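Local coordinates for molybdopterin biosynthesis Mog protein (Mycobacterium tuberculosis, PDB 2G4R), which probably binds molybdopterin and takes part in the biosynthesis of the molybdenum cofactor, at residues 78-92 against 114-127. Numbering follows the deposited sequence.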
ATOM      1  N   ASP A  78      12.065  -7.153   9.680  1.00 35.74           N
ATOM      2  CA  ASP A  78      11.842  -6.055  10.642  1.00 35.52           C
ATOM      3  C   ASP A  78      13.014  -5.094  10.660  1.00 34.63           C
ATOM      4  O   ASP A  78      14.011  -5.388  11.290  1.00 34.96           O
ATOM      5  CB  ASP A  78      11.703  -6.621  12.053  1.00 34.81           C
ATOM      6  CG  ASP A  78      10.468  -7.434  12.242  1.00 33.94           C
ATOM      7  OD1 ASP A  78       9.416  -7.097  11.694  1.00 36.95           O
ATOM      8  OD2 ASP A  78      10.558  -8.409  12.982  1.00 35.13           O
ATOM      9  N   THR A  79      12.915  -3.970   9.966  1.00 33.41           N
ATOM     10  CA  THR A  79      13.984  -2.977   9.951  1.00 33.44           C
ATOM     11  C   THR A  79      13.551  -1.565  10.387  1.00 31.48           C
ATOM     12  O   THR A  79      14.245  -0.602  10.137  1.00 33.12           O
ATOM     13  CB  THR A  79      14.611  -2.919   8.530  1.00 35.21           C
ATOM     14  OG1 THR A  79      13.587  -2.610   7.578  1.00 34.55           O
ATOM     15  CG2 THR A  79      15.239  -4.284   8.186  1.00 37.52           C
ATOM     16  N   THR A  80      12.409  -1.428  11.066  1.00 30.99           N
ATOM     17  CA  THR A  80      11.942  -0.126  11.519  1.00 29.33           C
ATOM     18  C   THR A  80      13.016   0.578  12.408  1.00 28.81           C
ATOM     19  O   THR A  80      13.271   1.766  12.232  1.00 28.28           O
ATOM     20  CB  THR A  80      10.528  -0.212  12.195  1.00 29.30           C
ATOM     21  OG1 THR A  80       9.513  -0.695  11.267  1.00 26.18           O
ATOM     22  CG2 THR A  80      10.098   1.147  12.722  1.00 30.94           C
ATOM     23  N   PRO A  81      13.622  -0.129  13.380  1.00 28.21           N
ATOM     24  CA  PRO A  81      14.589   0.525  14.317  1.00 30.16           C
ATOM     25  C   PRO A  81      15.787   1.104  13.542  1.00 29.25           C
ATOM     26  O   PRO A  81      16.198   2.222  13.759  1.00 29.97           O
ATOM     27  CB  PRO A  81      15.060  -0.665  15.182  1.00 29.79           C
ATOM     28  CG  PRO A  81      14.007  -1.624  15.106  1.00 32.37           C
ATOM     29  CD  PRO A  81      13.473  -1.541  13.707  1.00 28.77           C
ATOM     30  N   GLU A  82      16.291   0.347  12.581  1.00 30.63           N
ATOM     31  CA  GLU A  82      17.379   0.828  11.729  1.00 30.94           C
ATOM     32  C   GLU A  82      17.030   2.072  10.969  1.00 30.48           C
ATOM     33  O   GLU A  82      17.799   3.029  10.970  1.00 29.96           O
ATOM     34  CB  GLU A  82      17.818  -0.262  10.723  1.00 32.52           C
ATOM     35  CG  GLU A  82      18.624  -1.384  11.283  1.00 36.26           C
ATOM     36  CD  GLU A  82      17.832  -2.419  12.096  1.00 41.34           C
ATOM     37  OE1 GLU A  82      16.576  -2.436  12.088  1.00 42.09           O
ATOM     38  OE2 GLU A  82      18.507  -3.231  12.769  1.00 45.67           O
ATOM     39  N   HIS A  83      15.909   2.061  10.262  1.00 30.10           N
ATOM     40  CA  HIS A  83      15.463   3.249   9.547  1.00 30.64           C
ATOM     41  C   HIS A  83      15.198   4.477  10.428  1.00 31.89           C
ATOM     42  O   HIS A  83      15.417   5.613   9.976  1.00 31.61           O
ATOM     43  CB  HIS A  83      14.274   2.975   8.634  1.00 31.09           C
ATOM     44  CG  HIS A  83      14.636   2.197   7.419  1.00 32.45           C
ATOM     45  ND1 HIS A  83      15.144   2.791   6.278  1.00 32.86           N
ATOM     46  CD2 HIS A  83      14.643   0.864   7.187  1.00 32.60           C
ATOM     47  CE1 HIS A  83      15.416   1.852   5.385  1.00 32.73           C
ATOM     48  NE2 HIS A  83      15.089   0.678   5.895  1.00 29.05           N
ATOM     49  N   THR A  84      14.712   4.244  11.657  1.00 31.43           N
ATOM     50  CA  THR A  84      14.427   5.294  12.638  1.00 30.65           C
ATOM     51  C   THR A  84      15.748   5.895  13.146  1.00 30.51           C
ATOM     52  O   THR A  84      15.914   7.131  13.176  1.00 29.75           O
ATOM     53  CB  THR A  84      13.587   4.690  13.816  1.00 29.97           C
ATOM     54  OG1 THR A  84      12.399   4.062  13.290  1.00 29.58           O
ATOM     55  CG2 THR A  84      13.191   5.715  14.863  1.00 33.04           C
ATOM     56  N   VAL A  85      16.652   5.023  13.585  1.00 30.78           N
ATOM     57  CA  VAL A  85      17.969   5.463  14.040  1.00 31.84           C
ATOM     58  C   VAL A  85      18.652   6.301  12.940  1.00 32.71           C
ATOM     59  O   VAL A  85      19.297   7.293  13.260  1.00 32.29           O
ATOM     60  CB  VAL A  85      18.909   4.300  14.415  1.00 30.94           C
ATOM     61  CG1 VAL A  85      20.424   4.813  14.624  1.00 33.30           C
ATOM     62  CG2 VAL A  85      18.413   3.550  15.674  1.00 34.98           C
ATOM     63  N   ALA A  86      18.503   5.909  11.674  1.00 32.56           N
ATOM     64  CA  ALA A  86      19.155   6.647  10.577  1.00 34.09           C
ATOM     65  C   ALA A  86      18.670   8.080  10.508  1.00 35.15           C
ATOM     66  O   ALA A  86      19.455   8.973  10.260  1.00 37.06           O
ATOM     67  CB  ALA A  86      18.918   5.943   9.200  1.00 34.19           C
ATOM     68  N   VAL A  87      17.374   8.293  10.713  1.00 34.23           N
ATOM     69  CA  VAL A  87      16.777   9.613  10.684  1.00 33.60           C
ATOM     70  C   VAL A  87      17.048  10.424  11.956  1.00 33.25           C
ATOM     71  O   VAL A  87      17.146  11.643  11.918  1.00 32.02           O
ATOM     72  CB  VAL A  87      15.246   9.500  10.450  1.00 34.10           C
ATOM     73  CG1 VAL A  87      14.572  10.813  10.523  1.00 37.64           C
ATOM     74  CG2 VAL A  87      14.974   8.902   9.086  1.00 36.04           C
ATOM     75  N   LEU A  88      17.185   9.744  13.090  1.00 33.05           N
ATOM     76  CA  LEU A  88      17.295  10.425  14.393  1.00 32.50           C
ATOM     77  C   LEU A  88      18.602  11.182  14.550  1.00 32.50           C
ATOM     78  O   LEU A  88      19.626  10.734  14.042  1.00 33.29           O
ATOM     79  CB  LEU A  88      17.185   9.402  15.525  1.00 30.70           C
ATOM     80  CG  LEU A  88      15.771   8.892  15.819  1.00 27.89           C
ATOM     81  CD1 LEU A  88      15.722   7.874  17.001  1.00 35.65           C
ATOM     82  CD2 LEU A  88      14.880  10.023  16.113  1.00 27.77           C
ATOM     83  N   ASP A  89      18.551  12.307  15.253  1.00 31.69           N
ATOM     84  CA  ASP A  89      19.769  12.965  15.765  1.00 32.37           C
ATOM     85  C   ASP A  89      20.314  12.142  16.935  1.00 33.48           C
ATOM     86  O   ASP A  89      21.527  11.863  17.002  1.00 34.03           O
ATOM     87  CB  ASP A  89      19.480  14.407  16.224  1.00 32.34           C
ATOM     88  CG  ASP A  89      19.152  15.346  15.068  1.00 35.72           C
ATOM     89  OD1 ASP A  89      19.627  15.119  13.937  1.00 39.55           O
ATOM     90  OD2 ASP A  89      18.398  16.312  15.297  1.00 44.90           O
ATOM     91  N   TYR A  90      19.422  11.729  17.852  1.00 30.65           N
ATOM     92  CA  TYR A  90      19.803  10.850  18.932  1.00 30.92           C
ATOM     93  C   TYR A  90      18.627  10.036  19.483  1.00 30.23           C
ATOM     94  O   TYR A  90      17.462  10.381  19.240  1.00 29.13           O
ATOM     95  CB  TYR A  90      20.417  11.665  20.069  1.00 32.08           C
ATOM     96  CG  TYR A  90      19.546  12.804  20.529  1.00 32.09           C
ATOM     97  CD1 TYR A  90      18.503  12.588  21.437  1.00 33.63           C
ATOM     98  CD2 TYR A  90      19.782  14.096  20.082  1.00 40.08           C
ATOM     99  CE1 TYR A  90      17.693  13.609  21.852  1.00 31.86           C
ATOM    100  CE2 TYR A  90      18.981  15.145  20.498  1.00 39.18           C
ATOM    101  CZ  TYR A  90      17.947  14.882  21.395  1.00 40.48           C
ATOM    102  OH  TYR A  90      17.152  15.893  21.800  1.00 35.86           O
ATOM    103  N   VAL A  91      18.950   9.014  20.270  1.00 30.90           N
ATOM    104  CA  VAL A  91      17.926   8.165  20.930  1.00 30.53           C
ATOM    105  C   VAL A  91      17.599   8.554  22.385  1.00 29.14           C
ATOM    106  O   VAL A  91      18.401   9.160  23.113  1.00 28.81           O
ATOM    107  CB  VAL A  91      18.302   6.647  20.912  1.00 31.37           C
ATOM    108  CG1 VAL A  91      18.406   6.135  19.465  1.00 33.53           C
ATOM    109  CG2 VAL A  91      19.560   6.422  21.667  1.00 35.02           C
ATOM    110  N   ILE A  92      16.418   8.148  22.816  1.00 28.76           N
ATOM    111  CA  ILE A  92      15.950   8.416  24.167  1.00 28.21           C
ATOM    112  C   ILE A  92      15.774   6.995  24.749  1.00 27.29           C
ATOM    113  O   ILE A  92      14.687   6.348  24.581  1.00 25.97           O
ATOM    114  CB  ILE A  92      14.660   9.265  24.249  1.00 27.63           C
ATOM    115  CG1 ILE A  92      14.809  10.667  23.589  1.00 25.87           C
ATOM    116  CG2 ILE A  92      14.287   9.523  25.723  1.00 28.18           C
ATOM    117  CD1 ILE A  92      13.466  11.272  23.301  1.00 29.61           C
ATOM    118  N   ARG A 114      12.630  -4.194  19.273  1.00 29.17           N
ATOM    119  CA  ARG A 114      13.833  -3.399  19.152  1.00 29.87           C
ATOM    120  C   ARG A 114      13.574  -1.919  18.904  1.00 28.40           C
ATOM    121  O   ARG A 114      14.460  -1.193  18.476  1.00 27.43           O
ATOM    122  CB  ARG A 114      14.704  -3.950  18.020  1.00 28.44           C
ATOM    123  CG  ARG A 114      15.044  -5.408  18.256  1.00 30.44           C
ATOM    124  CD  ARG A 114      16.012  -5.830  17.189  1.00 30.02           C
ATOM    125  NE  ARG A 114      15.438  -5.777  15.842  1.00 30.84           N
ATOM    126  CZ  ARG A 114      15.844  -4.968  14.869  1.00 33.31           C
ATOM    127  NH1 ARG A 114      16.837  -4.082  15.058  1.00 41.18           N
ATOM    128  NH2 ARG A 114      15.251  -5.029  13.703  1.00 32.05           N
ATOM    129  N   GLY A 115      12.379  -1.478  19.262  1.00 27.83           N
ATOM    130  CA  GLY A 115      11.971  -0.109  19.038  1.00 28.44           C
ATOM    131  C   GLY A 115      12.913   0.864  19.727  1.00 27.61           C
ATOM    132  O   GLY A 115      13.474   0.579  20.795  1.00 27.89           O
ATOM    133  N   VAL A 116      13.112   1.969  19.053  1.00 26.82           N
ATOM    134  CA  VAL A 116      13.756   3.130  19.616  1.00 27.71           C
ATOM    135  C   VAL A 116      12.759   4.310  19.645  1.00 27.17           C
ATOM    136  O   VAL A 116      11.655   4.259  19.073  1.00 28.66           O
ATOM    137  CB  VAL A 116      15.032   3.483  18.830  1.00 27.42           C
ATOM    138  CG1 VAL A 116      15.991   2.345  18.832  1.00 31.07           C
ATOM    139  CG2 VAL A 116      14.696   3.903  17.367  1.00 29.68           C
ATOM    140  N   CYS A 117      13.139   5.324  20.376  1.00 25.97           N
ATOM    141  CA  CYS A 117      12.523   6.620  20.378  1.00 27.28           C
ATOM    142  C   CYS A 117      13.682   7.601  20.278  1.00 27.42           C
ATOM    143  O   CYS A 117      14.790   7.287  20.694  1.00 26.84           O
ATOM    144  CB  CYS A 117      11.793   6.903  21.668  1.00 27.43           C
ATOM    145  SG  CYS A 117      10.404   5.765  22.096  1.00 32.36           S
ATOM    146  N   GLY A 118      13.419   8.806  19.794  1.00 28.18           N
ATOM    147  CA  GLY A 118      14.444   9.849  19.763  1.00 27.81           C
ATOM    148  C   GLY A 118      13.925  11.150  19.261  1.00 28.22           C
ATOM    149  O   GLY A 118      12.696  11.327  19.058  1.00 28.03           O
ATOM    150  N   VAL A 119      14.865  12.069  19.036  1.00 28.84           N
ATOM    151  CA  VAL A 119      14.591  13.352  18.427  1.00 29.38           C
ATOM    152  C   VAL A 119      15.378  13.478  17.116  1.00 29.37           C
ATOM    153  O   VAL A 119      16.549  13.001  16.982  1.00 28.73           O
ATOM    154  CB  VAL A 119      14.909  14.542  19.406  1.00 30.34           C
ATOM    155  CG1 VAL A 119      14.699  15.869  18.726  1.00 34.23           C
ATOM    156  CG2 VAL A 119      14.096  14.463  20.692  1.00 30.81           C
ATOM    157  N   ALA A 120      14.682  14.027  16.120  1.00 30.24           N
ATOM    158  CA  ALA A 120      15.246  14.408  14.812  1.00 31.36           C
ATOM    159  C   ALA A 120      14.799  15.842  14.524  1.00 32.11           C
ATOM    160  O   ALA A 120      13.606  16.098  14.336  1.00 31.24           O
ATOM    161  CB  ALA A 120      14.735  13.479  13.729  1.00 32.24           C
ATOM    162  N   GLY A 121      15.747  16.773  14.462  1.00 33.45           N
ATOM    163  CA  GLY A 121      15.409  18.182  14.382  1.00 34.30           C
ATOM    164  C   GLY A 121      14.633  18.572  15.619  1.00 35.76           C
ATOM    165  O   GLY A 121      15.178  18.534  16.713  1.00 36.51           O
ATOM    166  N   ARG A 122      13.372  18.958  15.459  1.00 36.21           N
ATOM    167  CA  ARG A 122      12.523  19.234  16.629  1.00 37.20           C
ATOM    168  C   ARG A 122      11.306  18.277  16.665  1.00 35.97           C
ATOM    169  O   ARG A 122      10.297  18.575  17.301  1.00 36.35           O
ATOM    170  CB  ARG A 122      12.039  20.675  16.622  1.00 38.36           C
ATOM    171  CG  ARG A 122      13.139  21.767  16.625  1.00 42.71           C
ATOM    172  CD  ARG A 122      12.562  23.156  17.052  1.00 45.12           C
ATOM    173  NE  ARG A 122      11.254  23.030  17.717  1.00 56.22           N
ATOM    174  CZ  ARG A 122      10.689  23.940  18.503  1.00 56.09           C
ATOM    175  NH1 ARG A 122      11.263  25.125  18.737  1.00 59.42           N
ATOM    176  NH2 ARG A 122       9.503  23.652  19.049  1.00 59.54           N
ATOM    177  N   THR A 123      11.441  17.128  16.001  1.00 33.53           N
ATOM    178  CA  THR A 123      10.404  16.114  15.936  1.00 32.95           C
ATOM    179  C   THR A 123      10.729  14.920  16.860  1.00 31.00           C
ATOM    180  O   THR A 123      11.829  14.366  16.848  1.00 29.70           O
ATOM    181  CB  THR A 123      10.283  15.591  14.466  1.00 33.73           C
ATOM    182  OG1 THR A 123       9.996  16.691  13.592  1.00 34.42           O
ATOM    183  CG2 THR A 123       9.229  14.563  14.344  1.00 32.95           C
ATOM    184  N   LEU A 124       9.760  14.549  17.679  1.00 29.91           N
ATOM    185  CA  LEU A 124       9.920  13.431  18.544  1.00 29.73           C
ATOM    186  C   LEU A 124       9.378  12.229  17.775  1.00 28.44           C
ATOM    187  O   LEU A 124       8.287  12.291  17.215  1.00 28.13           O
ATOM    188  CB  LEU A 124       9.185  13.647  19.823  1.00 29.89           C
ATOM    189  CG  LEU A 124       8.998  12.480  20.802  1.00 28.97           C
ATOM    190  CD1 LEU A 124      10.317  12.069  21.444  1.00 32.62           C
ATOM    191  CD2 LEU A 124       8.013  12.923  21.852  1.00 31.35           C
ATOM    192  N   ILE A 125      10.162  11.180  17.714  1.00 25.76           N
ATOM    193  CA  ILE A 125       9.776   9.914  17.044  1.00 27.90           C
ATOM    194  C   ILE A 125       9.729   8.786  18.067  1.00 27.59           C
ATOM    195  O   ILE A 125      10.699   8.569  18.789  1.00 27.29           O
ATOM    196  CB  ILE A 125      10.758   9.481  15.917  1.00 28.17           C
ATOM    197  CG1 ILE A 125      11.085  10.681  15.044  1.00 30.91           C
ATOM    198  CG2 ILE A 125      10.232   8.204  15.171  1.00 27.21           C
ATOM    199  CD1 ILE A 125      11.753  10.375  13.834  1.00 28.59           C
ATOM    200  N   ILE A 126       8.632   8.050  18.025  1.00 27.70           N
ATOM    201  CA  ILE A 126       8.301   6.920  18.930  1.00 28.48           C
ATOM    202  C   ILE A 126       8.038   5.626  18.145  1.00 27.32           C
ATOM    203  O   ILE A 126       7.113   5.563  17.355  1.00 25.42           O
ATOM    204  CB  ILE A 126       7.042   7.258  19.730  1.00 26.89           C
ATOM    205  CG1 ILE A 126       7.127   8.677  20.376  1.00 30.41           C
ATOM    206  CG2 ILE A 126       6.746   6.165  20.771  1.00 28.96           C
ATOM    207  CD1 ILE A 126       8.261   8.840  21.411  1.00 32.57           C
ATOM    208  N   ASN A 127       8.865   4.591  18.329  1.00 27.06           N
ATOM    209  CA  ASN A 127       8.551   3.282  17.748  1.00 27.09           C
ATOM    210  C   ASN A 127       7.702   2.487  18.757  1.00 27.49           C
ATOM    211  O   ASN A 127       8.074   2.366  19.930  1.00 28.25           O
ATOM    212  CB  ASN A 127       9.788   2.433  17.419  1.00 28.82           C
ATOM    213  CG  ASN A 127      10.702   3.000  16.307  1.00 27.30           C
ATOM    214  OD1 ASN A 127      10.291   3.761  15.398  1.00 34.13           O
ATOM    215  ND2 ASN A 127      11.926   2.499  16.311  1.00 24.07           N
TER
HETATM  216  O   HOH W   1      17.882  17.677  17.609  1.00 45.14           O
HETATM  217  O   HOH W   2      15.546   4.584  22.321  1.00 31.81           O
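P81 sets CG over one face of the R114 guanidinium, 3.6 Å above its plane and toward the rim, while E82 takes the same group near its edge. The E82 chain bends at chi2 (75°) and brings OE2 to 3.0 Å from R114 NH1, a salt bridge in which NH1 meets OE2 on its syn side, somewhat out of the carboxylate plane; R114 NE is held by G73 O. T84 CG2 presses tightly on V116 CG2, at 3.4 Å, and also meets I125, while T84 OG1 donates to T80 O of its own helix. Just past the helix, L88 brings CD2 to 3.5 Å from G118 C and against A120 and I125. D89 N and Y90 N both bond to V119 O, a classic beta bulge, and V119 N returns a bond to Y90 O. G121 N, in the type II' turn from A120 to T123, donates to D89 OD2 (2.8 Å) from above the carboxylate plane, and water 1 bridges OD2 to G121 O. I92 N reaches C117 O at 2.8 Å, and the I92 side chain crosses that of L124 at about a right angle. With V119 O gripped by two N-H groups and D89 OD2 by G121 N and water, strand 90-91 is fixed in register at the sheet edge.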